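Local atomic coordinates of EAL domain protein (Vibrio cholerae serotype O1, PDB entry 6IJ2), a protein that hydrolyses cyclic dinucleotides, degrading c-di-GMP and cGAMP as an EAL-domain phosphodiesterase, and is seen here with 5'-pGpG and calcium ions bound. Residues 61-65 with 66-70; 81-85 with 86-90; 106-109 with 110-114; 120-123 with 124-127; 136-139 with 140-143. The protein carries 1 engineered substitution. All blocks are in the same frame, centred on the assembly; numbering follows the deposited sequence.

Contact 1 (61-65 with 66-70); sequences SRVNE and DNRYL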
loop_
_atom_site.group_PDB
_atom_site.type_symbol
_atom_site.label_atom_id
_atom_site.label_comp_id
_atom_site.label_asym_id
_atom_site.label_seq_id
_atom_site.Cartn_x
_atom_site.Cartn_y
_atom_site.Cartn_z
ATOM N N SER A 61 -12.958 16.714 -11.689
ATOM C CA SER A 61 -12.252 16.757 -12.969
ATOM C C SER A 61 -11.908 18.182 -13.369
ATOM O O SER A 61 -10.924 18.410 -14.080
ATOM C CB SER A 61 -13.098 16.106 -14.065
ATOM O OG SER A 61 -13.478 14.792 -13.699
ATOM N N ARG A 62 -12.669 19.146 -12.898
ATOM C CA ARG A 62 -12.421 20.515 -13.256
ATOM C C ARG A 62 -11.344 21.169 -12.461
ATOM O O ARG A 62 -10.934 22.244 -12.770
ATOM C CB ARG A 62 -13.690 21.318 -13.150
ATOM C CG ARG A 62 -14.873 20.648 -13.806
ATOM C CD ARG A 62 -16.178 21.381 -13.578
ATOM N NE ARG A 62 -17.298 20.620 -14.116
ATOM C CZ ARG A 62 -17.946 20.933 -15.230
ATOM N NH1 ARG A 62 -17.609 22.017 -15.914
ATOM N NH2 ARG A 62 -18.940 20.167 -15.656
ATOM N N VAL A 63 -10.889 20.502 -11.417
ATOM C CA VAL A 63 -9.844 21.038 -10.553
ATOM C C VAL A 63 -8.492 20.871 -11.237
ATOM O O VAL A 63 -8.134 19.773 -11.681
ATOM C CB VAL A 63 -9.866 20.338 -9.185
ATOM C CG1 VAL A 63 -8.852 20.956 -8.259
ATOM C CG2 VAL A 63 -11.260 20.411 -8.572
ATOM N N ASN A 64 -7.736 21.965 -11.327
ATOM C CA ASN A 64 -6.393 21.908 -11.893
ATOM C C ASN A 64 -5.407 22.613 -10.969
ATOM O O ASN A 64 -5.766 22.996 -9.849
ATOM C CB ASN A 64 -6.371 22.519 -13.296
ATOM C CG ASN A 64 -6.966 23.915 -13.339
ATOM O OD1 ASN A 64 -6.882 24.671 -12.373
ATOM N ND2 ASN A 64 -7.569 24.265 -14.471
ATOM N N GLU A 65 -4.171 22.807 -11.436
ATOM C CA GLU A 65 -3.116 23.326 -10.570
ATOM C C GLU A 65 -3.414 24.730 -10.072
ATOM O O GLU A 65 -3.017 25.089 -8.955
ATOM C CB GLU A 65 -1.777 23.317 -11.306
ATOM C CG GLU A 65 -1.297 21.936 -11.703
ATOM C CD GLU A 65 0.214 21.837 -11.726
ATOM O OE1 GLU A 65 0.755 20.845 -11.187
ATOM O OE2 GLU A 65 0.866 22.753 -12.273
ATOM N N ASP A 66 -4.106 25.536 -10.873
ATOM C CA ASP A 66 -4.309 26.938 -10.540
ATOM C C ASP A 66 -5.471 27.172 -9.586
ATOM O O ASP A 66 -5.581 28.274 -9.038
ATOM C CB ASP A 66 -4.527 27.742 -11.822
ATOM C CG ASP A 66 -3.570 27.339 -12.923
ATOM O OD1 ASP A 66 -2.358 27.219 -12.647
ATOM O OD2 ASP A 66 -4.036 27.123 -14.060
ATOM N N ASN A 67 -6.338 26.180 -9.367
ATOM C CA ASN A 67 -7.493 26.370 -8.503
ATOM C C ASN A 67 -7.601 25.347 -7.379
ATOM O O ASN A 67 -8.584 25.387 -6.630
ATOM C CB ASN A 67 -8.796 26.373 -9.332
ATOM C CG ASN A 67 -9.100 25.024 -9.994
ATOM O OD1 ASN A 67 -8.566 23.985 -9.614
ATOM N ND2 ASN A 67 -9.986 25.048 -10.983
ATOM N N ARG A 68 -6.624 24.443 -7.239
ATOM C CA ARG A 68 -6.710 23.371 -6.249
ATOM C C ARG A 68 -6.873 23.924 -4.841
ATOM O O ARG A 68 -7.695 23.431 -4.058
ATOM C CB ARG A 68 -5.467 22.482 -6.323
ATOM C CG ARG A 68 -5.598 21.295 -7.255
ATOM C CD ARG A 68 -4.269 20.602 -7.482
ATOM N NE ARG A 68 -3.203 21.570 -7.712
ATOM C CZ ARG A 68 -1.996 21.260 -8.173
ATOM N NH1 ARG A 68 -1.697 19.999 -8.457
ATOM N NH2 ARG A 68 -1.086 22.209 -8.346
ATOM N N TYR A 69 -6.079 24.937 -4.492
ATOM C CA TYR A 69 -6.141 25.480 -3.139
ATOM C C TYR A 69 -7.477 26.159 -2.879
ATOM O O TYR A 69 -8.091 25.949 -1.827
ATOM C CB TYR A 69 -4.980 26.447 -2.910
ATOM C CG TYR A 69 -3.636 25.846 -3.246
ATOM C CD1 TYR A 69 -3.000 24.984 -2.363
ATOM C CD2 TYR A 69 -3.008 26.131 -4.453
ATOM C CE1 TYR A 69 -1.773 24.427 -2.669
ATOM C CE2 TYR A 69 -1.781 25.580 -4.768
ATOM C CZ TYR A 69 -1.167 24.729 -3.872
ATOM O OH TYR A 69 0.055 24.179 -4.184
ATOM N N LEU A 70 -7.955 26.961 -3.833
ATOM C CA LEU A 70 -9.260 27.598 -3.678
ATOM C C LEU A 70 -10.367 26.555 -3.613
ATOM O O LEU A 70 -11.327 26.699 -2.846
ATOM C CB LEU A 70 -9.503 28.573 -4.833
ATOM C CG LEU A 70 -10.354 29.836 -4.640
ATOM C CD1 LEU A 70 -10.321 30.683 -5.908
ATOM C CD2 LEU A 70 -11.794 29.528 -4.253
#
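N64 and N67 grip each other across a tight turn. The carbonyl oxygen of the N67 side chain takes the backbone N-H of N64, OD1 to N at 2.8 Å, with the donor tilted 31° from the carbonyl plane. In return N67 N donates to N64 O over 3.3 Å, from above that carbonyl's plane. N67 holds its CG between its own N and carbonyl carbon (chi1 66°), which folds the amide back over the turn; its ND2 adds only a weak bond to R62 O. V63 CG1 lies 3.3 Å from N67 OD1 and 3.4 Å from R68 CG. The chains of E65 and R68 run side by side in the same direction, and the R68 guanidinium lays one face over E65 CA. Their charges are joined by a long salt bridge, OE1 of E65 to NH2 of R68 at 3.6 Å. N67 is the N-cap residue, although its side chain makes no capping bond. The turn is a surface connection between helices 56-60 and 68-85; R62 NE reaches back to S58 O, while R68 packs on L97 and I101 in the loop after strand 91-96.

Contact 2 (81-85 with 86-90); sequences ALAAK and LGLTS
A83 O and L88 N, with A84 O and G87 N, close the end of helix 68-85 in a Schellman motif. The last regular helical bond runs from L86 N to L82 O at 2.7 Å. G87 then departs from helical angles with a positive phi of 84°, a conformation in which a side chain would press on the preceding carbonyl oxygen. Two bonds go back into the final turn: L88 N reaches A83 O over 2.8 Å and is nearly straight at 168°, whereas G87 N meets A84 O at 2.9 Å from above the carbonyl plane. The carbonyls of L82, A83 and A84 are thereby engaged as the chain leaves the helix.

Side chains close over this backbone cap. L88 directs its CB toward the helix and, with CG anti to its N (chi1 -177°), brings CD2 to 3.7 Å from A83 CB; this is the hydrophobic contact that accompanies the reversal. L86 lies back along the helix, its CG 3.2 Å from L82 O and its CD1 4.2 Å from L82 CD2. K85 stretches past L86, crossing it at a slant.

Both leucines of the 82/86 pair rest on F30 of strand 27-35, and L86 also touches L247. A84 meets Y118 beyond helix 109-117, and the chain runs on from the cap into strand 91-96.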
loop_
_atom_site.group_PDB
_atom_site.type_symbol
_atom_site.label_atom_id
_atom_site.label_comp_id
_atom_site.label_asym_id
_atom_site.label_seq_id
_atom_site.Cartn_x
_atom_site.Cartn_y
_atom_site.Cartn_z
ATOM N N ALA A 81 -20.791 24.548 6.388
ATOM C CA ALA A 81 -22.001 25.370 6.357
ATOM C C ALA A 81 -23.253 24.517 6.197
ATOM O O ALA A 81 -24.267 24.762 6.865
ATOM C CB ALA A 81 -21.911 26.398 5.231
ATOM N N LEU A 82 -23.203 23.511 5.318
ATOM C CA LEU A 82 -24.364 22.650 5.118
ATOM C C LEU A 82 -24.621 21.789 6.339
ATOM O O LEU A 82 -25.772 21.610 6.746
ATOM C CB LEU A 82 -24.168 21.755 3.895
ATOM C CG LEU A 82 -24.901 22.096 2.604
ATOM C CD1 LEU A 82 -24.467 21.139 1.484
ATOM C CD2 LEU A 82 -26.411 22.065 2.787
ATOM N N ALA A 83 -23.562 21.208 6.906
ATOM C CA ALA A 83 -23.735 20.370 8.088
ATOM C C ALA A 83 -24.371 21.157 9.221
ATOM O O ALA A 83 -25.258 20.654 9.922
ATOM C CB ALA A 83 -22.389 19.789 8.519
ATOM N N ALA A 84 -23.943 22.408 9.401
ATOM C CA ALA A 84 -24.583 23.277 10.378
ATOM C C ALA A 84 -26.035 23.529 10.003
ATOM O O ALA A 84 -26.941 23.363 10.830
ATOM C CB ALA A 84 -23.812 24.593 10.486
ATOM N N LYS A 85 -26.272 23.924 8.747
ATOM C CA LYS A 85 -27.626 24.230 8.292
ATOM C C LYS A 85 -28.560 23.040 8.484
ATOM O O LYS A 85 -29.739 23.213 8.834
ATOM C CB LYS A 85 -27.588 24.664 6.827
ATOM C CG LYS A 85 -28.933 24.664 6.123
ATOM C CD LYS A 85 -28.765 24.877 4.624
ATOM C CE LYS A 85 -30.086 24.697 3.888
ATOM N NZ LYS A 85 -30.627 23.315 4.037
ATOM N N LEU A 86 -28.040 21.824 8.286
ATOM C CA LEU A 86 -28.801 20.587 8.409
ATOM C C LEU A 86 -28.895 20.083 9.844
ATOM O O LEU A 86 -29.601 19.100 10.085
ATOM C CB LEU A 86 -28.175 19.495 7.524
ATOM C CG LEU A 86 -28.253 19.752 6.019
ATOM C CD1 LEU A 86 -27.348 18.771 5.250
ATOM C CD2 LEU A 86 -29.680 19.647 5.524
ATOM N N GLY A 87 -28.206 20.718 10.789
ATOM C CA GLY A 87 -28.333 20.345 12.185
ATOM C C GLY A 87 -27.468 19.180 12.612
ATOM O O GLY A 87 -27.839 18.445 13.534
ATOM N N LEU A 88 -26.324 18.985 11.963
ATOM C CA LEU A 88 -25.424 17.901 12.336
ATOM C C LEU A 88 -24.815 18.148 13.714
ATOM O O LEU A 88 -24.230 19.210 13.962
ATOM C CB LEU A 88 -24.328 17.767 11.285
ATOM C CG LEU A 88 -23.343 16.620 11.514
ATOM C CD1 LEU A 88 -24.097 15.303 11.627
ATOM C CD2 LEU A 88 -22.319 16.573 10.392
ATOM N N THR A 89 -24.964 17.170 14.620
ATOM C CA THR A 89 -24.401 17.277 15.961
ATOM C C THR A 89 -23.346 16.218 16.255
ATOM O O THR A 89 -22.755 16.236 17.345
ATOM C CB THR A 89 -25.514 17.233 17.020
ATOM O OG1 THR A 89 -26.258 16.015 16.914
ATOM C CG2 THR A 89 -26.469 18.424 16.839
ATOM N N SER A 90 -23.064 15.325 15.304
ATOM C CA SER A 90 -21.985 14.359 15.410
ATOM C C SER A 90 -20.824 14.795 14.505
ATOM O O SER A 90 -20.700 15.978 14.165
ATOM C CB SER A 90 -22.528 12.963 15.077
ATOM O OG SER A 90 -22.979 12.894 13.735
#

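Contact 3 (106-109 with 110-114); sequences RCIR and TTLEA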
loop_
_atom_site.group_PDB
_atom_site.type_symbol
_atom_site.label_atom_id
_atom_site.label_comp_id
_atom_site.label_asym_id
_atom_site.label_seq_id
_atom_site.Cartn_x
_atom_site.Cartn_y
_atom_site.Cartn_z
ATOM N N ARG A 106 -0.989 25.588 6.744
ATOM C CA ARG A 106 -1.169 26.745 7.621
ATOM C C ARG A 106 -2.026 27.826 6.975
ATOM O O ARG A 106 -2.219 28.905 7.560
ATOM C CB ARG A 106 0.166 27.334 8.090
ATOM C CG ARG A 106 0.394 27.180 9.593
ATOM C CD ARG A 106 1.163 25.914 9.911
ATOM N NE ARG A 106 1.660 25.890 11.283
ATOM C CZ ARG A 106 2.562 25.021 11.726
ATOM N NH1 ARG A 106 3.066 24.113 10.901
ATOM N NH2 ARG A 106 2.965 25.062 12.989
ATOM N N CYS A 107 -2.554 27.569 5.778
ATOM C CA CYS A 107 -3.732 28.268 5.282
ATOM C C CYS A 107 -5.025 27.720 5.898
ATOM O O CYS A 107 -6.083 27.743 5.254
ATOM C CB CYS A 107 -3.792 28.175 3.756
ATOM S SG CYS A 107 -3.494 29.776 2.957
ATOM N N ILE A 108 -4.950 27.215 7.134
ATOM C CA ILE A 108 -6.078 26.566 7.776
ATOM C C ILE A 108 -6.941 27.535 8.579
ATOM O O ILE A 108 -7.948 27.111 9.163
ATOM C CB ILE A 108 -5.568 25.435 8.690
ATOM C CG1 ILE A 108 -6.659 24.418 9.037
ATOM C CG2 ILE A 108 -4.941 26.019 9.937
ATOM C CD1 ILE A 108 -6.131 23.302 9.901
ATOM N N ARG A 109 -6.587 28.824 8.633
ATOM C CA ARG A 109 -7.449 29.794 9.309
ATOM C C ARG A 109 -8.814 29.906 8.633
ATOM O O ARG A 109 -9.824 30.148 9.306
ATOM C CB ARG A 109 -6.753 31.155 9.371
ATOM C CG ARG A 109 -5.669 31.232 10.440
ATOM C CD ARG A 109 -5.865 32.451 11.328
ATOM N NE ARG A 109 -5.719 33.699 10.584
ATOM C CZ ARG A 109 -4.568 34.345 10.428
ATOM N NH1 ARG A 109 -3.455 33.861 10.964
ATOM N NH2 ARG A 109 -4.527 35.474 9.734
ATOM N N THR A 110 -8.870 29.710 7.314
ATOM C CA THR A 110 -10.160 29.715 6.631
ATOM C C THR A 110 -11.054 28.594 7.137
ATOM O O THR A 110 -12.277 28.759 7.205
ATOM C CB THR A 110 -9.965 29.603 5.118
ATOM O OG1 THR A 110 -8.982 28.602 4.831
ATOM C CG2 THR A 110 -9.513 30.926 4.535
ATOM N N THR A 111 -10.461 27.458 7.512
ATOM C CA THR A 111 -11.221 26.372 8.121
ATOM C C THR A 111 -11.659 26.745 9.534
ATOM O O THR A 111 -12.837 26.615 9.887
ATOM C CB THR A 111 -10.378 25.091 8.128
ATOM O OG1 THR A 111 -10.053 24.726 6.782
ATOM C CG2 THR A 111 -11.121 23.935 8.797
ATOM N N LEU A 112 -10.717 27.220 10.354
ATOM C CA LEU A 112 -11.038 27.590 11.729
ATOM C C LEU A 112 -12.114 28.664 11.773
ATOM O O LEU A 112 -13.033 28.595 12.597
ATOM C CB LEU A 112 -9.782 28.076 12.450
ATOM C CG LEU A 112 -8.565 27.152 12.425
ATOM C CD1 LEU A 112 -7.378 27.845 13.078
ATOM C CD2 LEU A 112 -8.872 25.832 13.112
ATOM N N GLU A 113 -12.019 29.657 10.886
ATOM C CA GLU A 113 -13.005 30.730 10.864
ATOM C C GLU A 113 -14.369 30.217 10.427
ATOM O O GLU A 113 -15.400 30.651 10.955
ATOM C CB GLU A 113 -12.531 31.858 9.946
ATOM C CG GLU A 113 -11.283 32.563 10.447
ATOM C CD GLU A 113 -10.818 33.674 9.522
ATOM O OE1 GLU A 113 -10.135 34.599 10.008
ATOM O OE2 GLU A 113 -11.133 33.623 8.313
ATOM N N ALA A 114 -14.400 29.292 9.467
ATOM C CA ALA A 114 -15.671 28.708 9.053
ATOM C C ALA A 114 -16.323 27.954 10.207
ATOM O O ALA A 114 -17.516 28.125 10.480
ATOM C CB ALA A 114 -15.460 27.790 7.851
#
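I108 meets T111 and L112 from just before helix 109-117, which follows strand 91-96 in the EAL-domain fold, and it is packed far more closely than its neighbour R109. On the buried side I108 O gathers the start of the helix. L112 N donates to it over 3.0 Å, while T111 N adds a weak, strongly bent bond to the same oxygen. The I108 side chain crosses that of T111 at a slant, CG1 lying 3.9 Å from T111 CB, and its CG2 branch stands 4.4 Å from L112 CD1. L112 CG itself sits 3.3 Å from I108 O, so the leucine leans on the carbonyl that its own N-H uses. Farther out, I108 packs against Y147, Y148 and L151 of helix 139-151, and T111 OG1 is hydrogen-bonded to R76 of helix 68-85.

The other side is looser and faces solvent. R109 turns its chain outward, bent at chi2 and chi3, and its charge stays apart from that of E113: R109 NE and E113 OE1 are 4.5 Å from one another, too far apart to count as a salt bridge. T110 stands between the two regimes. Its OG1 lies between its own N and carbonyl carbon (chi1 44°), 3.1 Å from C107 O, and is hydrogen-bonded to Q73 of helix 68-85. What holds the exposed turn is backbone: E113 N donates to R109 O at 2.7 Å, and E113 CG follows it to 3.0 Å from that same oxygen.

Contact 4 (120-123 with 124-127); sequences FPIE and NIMF
F120 and N124 meet across a short 3-10 turn that feeds strand 125-129, one of the parallel strands in the EAL-domain sheet. N124 comes first in 124-127. Its N-H goes to P121 O at 2.9 Å, the donor standing well above the carbonyl plane, which closes the turn. With CG anti to its carbonyl carbon (chi1 -71°), the N124 amide swings back to the proline, ND2 lying 3.4 Å from P121 CG. The amide stands nearly perpendicular to the F120 ring, at 83°, and the backbone O of N124 sits at that ring's edge, in its plane.

I125 follows as the first strand residue. I125 N donates to I122 O over 3.0 Å, again from above the carbonyl plane, so two successive N-H groups are drawn back onto two successive carbonyls of the turn. M126 and F127 continue away from the turn: M126 pairs by backbone bonds with L92 and I94 of strand 91-96, and the F127 ring makes edge-to-face contacts with Y148 and F153. The turn and the strand start are joined in the core by I125, which also touches I80 of helix 68-85; its CG1 lies 3.7 Å from F120 CD1.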
loop_
_atom_site.group_PDB
_atom_site.type_symbol
_atom_site.label_atom_id
_atom_site.label_comp_id
_atom_site.label_asym_id
_atom_site.label_seq_id
_atom_site.Cartn_x
_atom_site.Cartn_y
_atom_site.Cartn_z
ATOM N N PHE A 120 -19.412 25.184 15.001
ATOM C CA PHE A 120 -19.137 23.763 14.853
ATOM C C PHE A 120 -17.767 23.472 15.447
ATOM O O PHE A 120 -16.764 23.997 14.940
ATOM C CB PHE A 120 -19.176 23.367 13.376
ATOM C CG PHE A 120 -19.461 21.904 13.134
ATOM C CD1 PHE A 120 -18.442 20.962 13.159
ATOM C CD2 PHE A 120 -20.750 21.478 12.846
ATOM C CE1 PHE A 120 -18.711 19.623 12.942
ATOM C CE2 PHE A 120 -21.024 20.149 12.623
ATOM C CZ PHE A 120 -19.994 19.215 12.657
ATOM N N PRO A 121 -17.667 22.681 16.513
ATOM C CA PRO A 121 -16.363 22.467 17.160
ATOM C C PRO A 121 -15.343 21.786 16.252
ATOM O O PRO A 121 -15.655 20.841 15.522
ATOM C CB PRO A 121 -16.706 21.579 18.362
ATOM C CG PRO A 121 -18.063 21.010 18.061
ATOM C CD PRO A 121 -18.768 22.054 17.262
ATOM N N ILE A 122 -14.099 22.273 16.340
ATOM C CA ILE A 122 -12.978 21.684 15.599
ATOM C C ILE A 122 -12.856 20.202 15.909
ATOM O O ILE A 122 -12.517 19.388 15.042
ATOM C CB ILE A 122 -11.680 22.448 15.937
ATOM C CG1 ILE A 122 -11.765 23.892 15.437
ATOM C CG2 ILE A 122 -10.450 21.752 15.379
ATOM C CD1 ILE A 122 -11.944 24.000 13.949
ATOM N N GLU A 123 -13.150 19.829 17.155
ATOM C CA GLU A 123 -13.032 18.451 17.600
ATOM C C GLU A 123 -14.072 17.538 16.959
ATOM O O GLU A 123 -13.915 16.307 17.000
ATOM C CB GLU A 123 -13.131 18.408 19.133
ATOM C CG GLU A 123 -13.971 19.523 19.761
ATOM C CD GLU A 123 -13.260 20.878 19.807
ATOM O OE1 GLU A 123 -12.101 20.948 20.267
ATOM O OE2 GLU A 123 -13.858 21.868 19.345
ATOM N N ASN A 124 -15.128 18.099 16.367
ATOM C CA ASN A 124 -16.093 17.291 15.636
ATOM C C ASN A 124 -15.833 17.278 14.134
ATOM O O ASN A 124 -16.682 16.800 13.374
ATOM C CB ASN A 124 -17.513 17.772 15.902
ATOM C CG ASN A 124 -17.981 17.454 17.309
ATOM O OD1 ASN A 124 -17.241 16.895 18.117
ATOM N ND2 ASN A 124 -19.212 17.819 17.609
ATOM N N ILE A 125 -14.694 17.801 13.688
ATOM C CA ILE A 125 -14.305 17.765 12.280
ATOM C C ILE A 125 -13.171 16.758 12.117
ATOM O O ILE A 125 -12.157 16.832 12.823
ATOM C CB ILE A 125 -13.901 19.161 11.770
ATOM C CG1 ILE A 125 -15.094 20.118 11.833
ATOM C CG2 ILE A 125 -13.353 19.084 10.335
ATOM C CD1 ILE A 125 -14.731 21.571 11.553
ATOM N N MET A 126 -13.349 15.810 11.201
ATOM C CA MET A 126 -12.344 14.786 10.901
ATOM C C MET A 126 -11.883 14.971 9.470
ATOM O O MET A 126 -12.710 15.156 8.576
ATOM C CB MET A 126 -12.882 13.374 11.087
ATOM C CG MET A 126 -11.844 12.289 10.766
ATOM S SD MET A 126 -12.213 10.649 11.408
ATOM C CE MET A 126 -13.543 10.104 10.343
ATOM N N PHE A 127 -10.571 14.940 9.254
ATOM C CA PHE A 127 -10.018 15.041 7.910
ATOM C C PHE A 127 -9.515 13.676 7.474
ATOM O O PHE A 127 -8.767 13.024 8.206
ATOM C CB PHE A 127 -8.900 16.081 7.848
ATOM C CG PHE A 127 -9.413 17.491 7.747
ATOM C CD1 PHE A 127 -9.874 17.977 6.534
ATOM C CD2 PHE A 127 -9.474 18.317 8.862
ATOM C CE1 PHE A 127 -10.374 19.259 6.436
ATOM C CE2 PHE A 127 -9.962 19.606 8.763
ATOM C CZ PHE A 127 -10.419 20.074 7.562
#

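Contact 5 (136-139 with 140-143); sequences EDVN and HIKR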
loop_
_atom_site.group_PDB
_atom_site.type_symbol
_atom_site.label_atom_id
_atom_site.label_comp_id
_atom_site.label_asym_id
_atom_site.label_seq_id
_atom_site.Cartn_x
_atom_site.Cartn_y
_atom_site.Cartn_z
ATOM N N GLU A 136 7.712 8.616 -0.657
ATOM C CA GLU A 136 9.104 8.299 -0.360
ATOM C C GLU A 136 9.541 8.969 0.938
ATOM O O GLU A 136 10.134 8.324 1.810
ATOM C CB GLU A 136 10.005 8.716 -1.525
ATOM C CG GLU A 136 9.714 7.983 -2.828
ATOM C CD GLU A 136 10.626 8.408 -3.973
ATOM O OE1 GLU A 136 11.406 9.371 -3.800
ATOM O OE2 GLU A 136 10.559 7.776 -5.049
ATOM N N ASP A 137 9.254 10.262 1.081
ATOM C CA ASP A 137 9.510 11.004 2.315
ATOM C C ASP A 137 8.174 11.173 3.033
ATOM O O ASP A 137 7.350 12.007 2.654
ATOM C CB ASP A 137 10.171 12.347 2.024
ATOM C CG ASP A 137 10.605 13.072 3.286
ATOM O OD1 ASP A 137 10.351 12.553 4.391
ATOM O OD2 ASP A 137 11.209 14.160 3.174
ATOM N N VAL A 138 7.965 10.371 4.080
ATOM C CA VAL A 138 6.719 10.408 4.833
ATOM C C VAL A 138 6.574 11.667 5.672
ATOM O O VAL A 138 5.475 11.947 6.162
ATOM C CB VAL A 138 6.630 9.145 5.717
ATOM C CG1 VAL A 138 7.497 9.300 6.964
ATOM C CG2 VAL A 138 5.184 8.810 6.063
ATOM N N ASN A 139 7.646 12.447 5.831
ATOM C CA ASN A 139 7.602 13.601 6.723
ATOM C C ASN A 139 6.604 14.656 6.259
ATOM O O ASN A 139 6.034 15.369 7.091
ATOM C CB ASN A 139 8.991 14.225 6.858
ATOM C CG ASN A 139 9.815 13.575 7.949
ATOM O OD1 ASN A 139 9.290 12.839 8.785
ATOM N ND2 ASN A 139 11.116 13.855 7.956
ATOM N N HIS A 140 6.383 14.781 4.950
ATOM C CA HIS A 140 5.483 15.820 4.460
ATOM C C HIS A 140 4.045 15.550 4.892
ATOM O O HIS A 140 3.387 16.417 5.478
ATOM C CB HIS A 140 5.582 15.925 2.937
ATOM C CG HIS A 140 4.880 17.117 2.370
ATOM N ND1 HIS A 140 3.507 17.187 2.253
ATOM C CD2 HIS A 140 5.359 18.290 1.892
ATOM C CE1 HIS A 140 3.173 18.352 1.727
ATOM N NE2 HIS A 140 4.277 19.039 1.497
ATOM N N ILE A 141 3.543 14.346 4.620
ATOM C CA ILE A 141 2.175 14.026 5.007
ATOM C C ILE A 141 2.068 13.871 6.523
ATOM O O ILE A 141 1.033 14.201 7.116
ATOM C CB ILE A 141 1.704 12.770 4.250
ATOM C CG1 ILE A 141 0.228 12.487 4.521
ATOM C CG2 ILE A 141 2.571 11.565 4.590
ATOM C CD1 ILE A 141 -0.616 12.499 3.268
ATOM N N LYS A 142 3.136 13.401 7.174
ATOM C CA LYS A 142 3.136 13.273 8.629
ATOM C C LYS A 142 3.047 14.639 9.304
ATOM O O LYS A 142 2.356 14.794 10.318
ATOM C CB LYS A 142 4.392 12.523 9.076
ATOM C CG LYS A 142 4.610 12.440 10.578
ATOM C CD LYS A 142 5.895 11.668 10.874
ATOM C CE LYS A 142 6.344 11.842 12.319
ATOM N NZ LYS A 142 5.406 11.197 13.286
ATOM N N ARG A 143 3.750 15.634 8.751
ATOM C CA ARG A 143 3.712 16.997 9.273
ATOM C C ARG A 143 2.289 17.536 9.322
ATOM O O ARG A 143 1.890 18.175 10.306
ATOM C CB ARG A 143 4.589 17.901 8.401
ATOM C CG ARG A 143 5.662 18.673 9.138
ATOM C CD ARG A 143 6.651 19.302 8.158
ATOM N NE ARG A 143 7.318 18.289 7.341
ATOM C CZ ARG A 143 8.302 18.540 6.482
ATOM N NH1 ARG A 143 8.747 19.779 6.319
ATOM N NH2 ARG A 143 8.845 17.549 5.785
HETATM O O HOH W 1 5.041 12.768 2.729
#
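N139 and R143 share the main hydrogen-bonded grip, for N139 O accepts from two donors of the same arginine. R143 N reaches it at 2.8 Å, as a helical bond, while NE of R143 comes to N139 O over 3.2 Å from the opposite face of the carbonyl plane. The second bond is nearly straight at 163°, and N139 O lies in the plane of the guanidinium, at its edge. A bend at chi3 (-60°) folds the arginine back so that its NH2 ends 3.5 Å from N139 CB, which pins the group against the helix start. K142 N adds the other backbone bond to V138 O.

A side-chain bond secures the start of the turn: D137 OD1 accepts N139 N at 3.1 Å, met from above the carboxylate plane. A water takes the N-H of I141 at 2.9 Å; its approach to D137 O is implausibly short, which leaves a bridge to the loop doubtful.

Apolar contact is slight. V138 CG2 and I141 CG2 stand 4.1 Å apart, their side chains crossing near a right angle, and both residues lean on L169 of helix 166-170. The chain of K142 runs alongside N139 and ends in a salt bridge with E146.

An aspartate side chain that caps the N-H of N139, followed by i to i+4 backbone bonds, is the signature of a helix N-terminus, here that of helix 139-151 on the surface of the EAL domain.

The five contacts come in series along the chain, and each lies at an end of a helix or strand in a single EAL domain. Contacts 1 and 2 mark the start and the finish of helix 68-85, their centres about 26 Å apart. Contact 3 opens helix 109-117 and contact 4 the strand 125-129 that follows it; their centres are about 12 Å apart, and they touch where L112 CD2 meets I122 CD1 at 3.7 Å. Contact 4 also abuts contact 2, whose L88 O and S90 O pack on the F120 ring. Contact 5, opening helix 139-151, lies about 32 Å from contact 2, centre to centre, on the opposite side of the chain's centre. Together they mark where helices and strands alternate around the sheet that carries metal ligands such as N95, E128 and D158.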